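Local coordinates for diguanylate cyclase/phosphodiesterase-domain containing protein (Thermotoga maritima MSB8, PDB 6KHU) that belongs to the GGDEF (diguanylate cyclase) family and is a putative maker of the bacterial second messenger cyclic di-GMP, at residues I89-R92 with I93-I97. Numbering follows the deposited sequence.
Sequences IEER and IKNHI. With ZN (zinc ion), chain C.
With CG of His96 set beside its own backbone N (chi1 -77°) and the ring turned by chi2 of 70°, ND1 swings back one helical turn to the carbonyl of Arg92. The bond from His96 ND1 to Arg92 O measures 2.8 Å, and the oxygen sits at the ring edge, close to the ring plane. The imidazole N-H comes from above the carbonyl plane, 43° out of it, while His96 N reaches Arg92 O from the opposite face at 3.0 Å. Arg92 O is thus gripped twice, and the ring's rotation is fixed between the ND1 bond and the metal bond, with His96 NE2 turned to the zinc ion, 2.0 Å away. Glu57, at the end of helix 41-57, binds the same metal, so the zinc ion links two neighbouring helices of the alpha/beta GGDEF-type fold; Arg92 O is a second-shell acceptor that positions the metal-binding imidazole. The other hydrogen bonds across this turn are i to i+4 backbone bonds, such as Asn95 N to Glu91 O at 2.8 Å. On the buried side, CG2 of Ile89 meets CD1 of Ile93 at 3.9 Å, and both residues pack on Cys58. Elsewhere on the helix, Glu91, bent at chi2, folds its carboxylate over the Lys94 chain: Glu91 OE2 lies 3.3 Å from Lys94 CE, and Glu91 OE2 makes a long salt bridge of 3.7 Å to Lys94 NZ. Replacing Lys94 with an alanine would probably leave the Glu91 carboxylate without its charge partner and freer to turn. The Glu90 carboxylate also approaches this ammonium group, its OE1 standing 4.4 Å from Lys94 NZ, beyond salt-bridge distance.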
loop_
_atom_site.group_PDB
_atom_site.type_symbol
_atom_site.label_atom_id
_atom_site.label_comp_id
_atom_site.label_asym_id
_atom_site.label_seq_id
_atom_site.Cartn_x
_atom_site.Cartn_y
_atom_site.Cartn_z
ATOM N N ILE A 89 3.582 4.648 9.854
ATOM C CA ILE A 89 3.000 3.454 9.252
ATOM C C ILE A 89 4.060 2.673 8.492
ATOM O O ILE A 89 4.141 1.443 8.601
ATOM C CB ILE A 89 1.811 3.828 8.353
ATOM C CG1 ILE A 89 0.670 4.363 9.215
ATOM C CG2 ILE A 89 1.363 2.615 7.528
ATOM C CD1 ILE A 89 -0.468 4.927 8.425
ATOM N N GLU A 90 4.904 3.371 7.727
ATOM C CA GLU A 90 5.964 2.673 7.002
ATOM C C GLU A 90 6.886 1.927 7.955
ATOM O O GLU A 90 7.269 0.787 7.685
ATOM C CB GLU A 90 6.782 3.642 6.153
ATOM C CG GLU A 90 7.740 2.912 5.213
ATOM C CD GLU A 90 8.749 3.839 4.541
ATOM O OE1 GLU A 90 9.367 4.657 5.249
ATOM O OE2 GLU A 90 8.915 3.753 3.303
ATOM N N GLU A 91 7.273 2.561 9.064
ATOM C CA GLU A 91 8.139 1.881 10.023
ATOM C C GLU A 91 7.462 0.630 10.575
ATOM O O GLU A 91 8.105 -0.417 10.727
ATOM C CB GLU A 91 8.526 2.838 11.155
ATOM C CG GLU A 91 9.899 2.579 11.788
ATOM C CD GLU A 91 11.034 2.484 10.768
ATOM O OE1 GLU A 91 11.989 1.711 11.010
ATOM O OE2 GLU A 91 10.979 3.187 9.729
ATOM N N ARG A 92 6.156 0.714 10.861
ATOM C CA ARG A 92 5.447 -0.449 11.384
ATOM C C ARG A 92 5.473 -1.596 10.379
ATOM O O ARG A 92 5.724 -2.748 10.752
ATOM C CB ARG A 92 4.002 -0.078 11.751
ATOM C CG ARG A 92 3.862 0.719 13.053
ATOM C CD ARG A 92 2.498 1.410 13.161
ATOM N NE ARG A 92 1.397 0.450 13.163
ATOM C CZ ARG A 92 0.157 0.714 12.755
ATOM N NH1 ARG A 92 -0.775 -0.238 12.796
ATOM N NH2 ARG A 92 -0.159 1.927 12.306
ATOM N N ILE A 93 5.229 -1.300 9.100
ATOM C CA ILE A 93 5.297 -2.343 8.078
ATOM C C ILE A 93 6.695 -2.961 8.052
ATOM O O ILE A 93 6.852 -4.193 8.033
ATOM C CB ILE A 93 4.896 -1.785 6.700
ATOM C CG1 ILE A 93 3.426 -1.326 6.706
ATOM C CG2 ILE A 93 5.156 -2.837 5.609
ATOM C CD1 ILE A 93 3.088 -0.362 5.597
ATOM N N LYS A 94 7.732 -2.110 8.086
ATOM C CA LYS A 94 9.111 -2.606 8.053
ATOM C C LYS A 94 9.421 -3.473 9.269
ATOM O O LYS A 94 10.026 -4.545 9.134
ATOM C CB LYS A 94 10.093 -1.431 7.966
ATOM C CG LYS A 94 9.998 -0.641 6.640
ATOM C CD LYS A 94 11.313 0.058 6.266
ATOM C CE LYS A 94 11.586 1.246 7.177
ATOM N NZ LYS A 94 12.690 2.118 6.663
ATOM N N ASN A 95 8.991 -3.033 10.456
ATOM C CA ASN A 95 9.180 -3.812 11.681
ATOM C C ASN A 95 8.526 -5.186 11.583
ATOM O O ASN A 95 9.102 -6.184 12.027
ATOM C CB ASN A 95 8.613 -3.059 12.885
ATOM C CG ASN A 95 9.441 -1.840 13.259
ATOM O OD1 ASN A 95 10.527 -1.636 12.731
ATOM N ND2 ASN A 95 8.927 -1.034 14.186
ATOM N N HIS A 96 7.321 -5.261 11.015
ATOM C CA HIS A 96 6.682 -6.570 10.863
ATOM C C HIS A 96 7.454 -7.452 9.892
ATOM O O HIS A 96 7.645 -8.650 10.147
ATOM C CB HIS A 96 5.233 -6.414 10.413
ATOM C CG HIS A 96 4.304 -6.009 11.516
ATOM N ND1 HIS A 96 4.338 -4.757 12.094
ATOM C CD2 HIS A 96 3.335 -6.697 12.166
ATOM C CE1 HIS A 96 3.431 -4.691 13.054
ATOM N NE2 HIS A 96 2.806 -5.856 13.118
ATOM N N ILE A 97 7.893 -6.887 8.764
ATOM C CA ILE A 97 8.701 -7.662 7.829
ATOM C C ILE A 97 10.029 -8.048 8.477
ATOM O O ILE A 97 10.531 -9.162 8.273
ATOM C CB ILE A 97 8.896 -6.883 6.513
ATOM C CG1 ILE A 97 7.539 -6.428 5.967
ATOM C CG2 ILE A 97 9.614 -7.744 5.479
ATOM C CD1 ILE A 97 7.616 -5.674 4.659
HETATM ZN ZN ZN C . 1.242 -6.158 14.370
#